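Local coordinates for aldehyde dehydrogenase 21 (ALDH21) (Physcomitrella patens subsp. patens, PDB 5N5S), which probably oxidises D-glyceraldehyde 3-phosphate to 3-phosphoglycerate with NADP(+) and water, as a member of the aldehyde dehydrogenase family, at residues G382-T387 against I401-I406. Numbering follows the deposited sequence.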
loop_
_atom_site.group_PDB
_atom_site.type_symbol
_atom_site.label_atom_id
_atom_site.label_comp_id
_atom_site.label_asym_id
_atom_site.label_seq_id
_atom_site.Cartn_x
_atom_site.Cartn_y
_atom_site.Cartn_z
ATOM N N GLY B 382 36.207 -32.882 19.617
ATOM C CA GLY B 382 36.019 -33.764 18.466
ATOM C C GLY B 382 36.133 -33.154 17.077
ATOM O O GLY B 382 36.116 -33.888 16.084
ATOM N N GLY B 383 36.233 -31.825 17.006
ATOM C CA GLY B 383 36.351 -31.091 15.750
ATOM C C GLY B 383 37.669 -31.310 15.033
ATOM O O GLY B 383 38.716 -31.419 15.672
ATOM N N LYS B 384 37.621 -31.371 13.697
ATOM C CA LYS B 384 38.797 -31.577 12.851
ATOM C C LYS B 384 39.239 -30.244 12.255
ATOM O O LYS B 384 38.527 -29.668 11.426
ATOM C CB LYS B 384 38.509 -32.612 11.741
ATOM C CG LYS B 384 38.431 -34.064 12.220
ATOM C CD LYS B 384 37.036 -34.459 12.710
ATOM C CE LYS B 384 36.193 -35.136 11.652
ATOM N NZ LYS B 384 34.888 -35.593 12.197
ATOM N N LEU B 385 40.404 -29.739 12.699
ATOM C CA LEU B 385 40.967 -28.468 12.237
ATOM C C LEU B 385 41.527 -28.597 10.821
ATOM O O LEU B 385 42.530 -29.271 10.615
ATOM C CB LEU B 385 42.051 -27.972 13.215
ATOM C CG LEU B 385 42.548 -26.541 13.011
ATOM C CD1 LEU B 385 41.649 -25.548 13.712
ATOM C CD2 LEU B 385 43.975 -26.395 13.499
ATOM N N LEU B 386 40.867 -27.950 9.850
ATOM C CA LEU B 386 41.277 -28.003 8.445
ATOM C C LEU B 386 42.362 -26.981 8.085
ATOM O O LEU B 386 43.192 -27.266 7.226
ATOM C CB LEU B 386 40.057 -27.879 7.506
ATOM C CG LEU B 386 39.101 -29.077 7.485
ATOM C CD1 LEU B 386 37.826 -28.742 6.763
ATOM C CD2 LEU B 386 39.751 -30.302 6.847
ATOM N N THR B 387 42.335 -25.787 8.730
ATOM C CA THR B 387 43.284 -24.677 8.521
ATOM C C THR B 387 43.240 -23.648 9.663
ATOM O O THR B 387 42.258 -23.595 10.407
ATOM C CB THR B 387 43.081 -24.012 7.136
ATOM O OG1 THR B 387 44.068 -22.996 6.948
ATOM C CG2 THR B 387 41.682 -23.430 6.949
ATOM N N ILE B 401 36.920 -25.377 10.827
ATOM C CA ILE B 401 36.834 -26.562 11.695
ATOM C C ILE B 401 35.643 -27.431 11.298
ATOM O O ILE B 401 34.501 -26.970 11.256
ATOM C CB ILE B 401 36.879 -26.288 13.232
ATOM C CG1 ILE B 401 37.621 -24.969 13.589
ATOM C CG2 ILE B 401 37.487 -27.505 13.961
ATOM C CD1 ILE B 401 37.375 -24.410 15.008
ATOM N N GLU B 402 35.929 -28.704 11.036
ATOM C CA GLU B 402 34.986 -29.714 10.580
ATOM C C GLU B 402 34.355 -30.513 11.731
ATOM O O GLU B 402 35.049 -30.893 12.673
ATOM C CB GLU B 402 35.722 -30.640 9.602
ATOM C CG GLU B 402 34.850 -31.609 8.837
ATOM C CD GLU B 402 35.650 -32.631 8.050
ATOM O OE1 GLU B 402 35.695 -32.511 6.806
ATOM O OE2 GLU B 402 36.249 -33.536 8.676
ATOM N N ASP B 403 33.034 -30.773 11.626
ATOM C CA ASP B 403 32.196 -31.586 12.524
ATOM C C ASP B 403 32.341 -31.248 14.035
ATOM O O ASP B 403 32.529 -32.139 14.869
ATOM C CB ASP B 403 32.427 -33.097 12.259
ATOM C CG ASP B 403 32.310 -33.533 10.797
ATOM O OD1 ASP B 403 31.407 -33.022 10.086
ATOM O OD2 ASP B 403 33.100 -34.403 10.375
ATOM N N VAL B 404 32.204 -29.957 14.377
ATOM C CA VAL B 404 32.273 -29.470 15.759
ATOM C C VAL B 404 30.942 -29.800 16.476
ATOM O O VAL B 404 29.889 -29.453 15.948
ATOM C CB VAL B 404 32.639 -27.957 15.796
ATOM C CG1 VAL B 404 32.340 -27.325 17.152
ATOM C CG2 VAL B 404 34.100 -27.747 15.416
ATOM N N PRO B 405 30.956 -30.493 17.646
ATOM C CA PRO B 405 29.683 -30.826 18.322
ATOM C C PRO B 405 28.936 -29.619 18.897
ATOM O O PRO B 405 29.535 -28.562 19.091
ATOM C CB PRO B 405 30.117 -31.807 19.415
ATOM C CG PRO B 405 31.508 -31.424 19.719
ATOM C CD PRO B 405 32.112 -31.003 18.410
ATOM N N ILE B 406 27.628 -29.794 19.180
ATOM C CA ILE B 406 26.729 -28.759 19.718
ATOM C C ILE B 406 27.153 -28.276 21.131
ATOM O O ILE B 406 26.890 -27.127 21.481
ATOM C CB ILE B 406 25.233 -29.222 19.652
ATOM C CG1 ILE B 406 24.244 -28.046 19.827
ATOM C CG2 ILE B 406 24.912 -30.375 20.616
ATOM C CD1 ILE B 406 23.702 -27.482 18.558
#
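An antiparallel strand pair, in which strand 384-387 lies along the end of strand 395-402, is joined here by the hydrogen-bonded residues Lys-384 and Glu-402. These two strands belong to the mixed sheet of the aldehyde dehydrogenase fold that also contains strand 419-425, away from the cofactor and succinate sites. Two nearly straight backbone bonds fix the register: Lys-384 N to Glu-402 O and Glu-402 N to Lys-384 O, each 2.8 Å. Gly-383, which follows the Schellman motif at Gly-382, brings its CA to 3.3 Å from Glu-402 O in a CA-H...O contact and to 4.0 Å from Val-404 CG2. Beyond Leu-385, a classic beta bulge sets Leu-386 and Thr-387 against Val-400.

The two faces of this strand pair differ in character. On one, Leu-385 CD1 meets Ile-401 CG1 at 4.1 Å, and both side chains rest on helix 365-380 through Val-375. The other carries the charged side chains of Lys-384 and Glu-402. Glu-402, its CG anti to the backbone N (chi1 -170°), extends towards helix 333-345, where Tyr-333 and Lys-337 hold OE1. The end of Leu-386 reaches in, CD1 lying 4.0 Å from Glu-402 CB. Lys-384 bends at chi2 and chi3, carrying CE past Glu-402 OE2 at 3.4 Å; its NZ makes a salt bridge with Asp-403, 2.8 Å from OD2, meeting that oxygen on its anti lone pair.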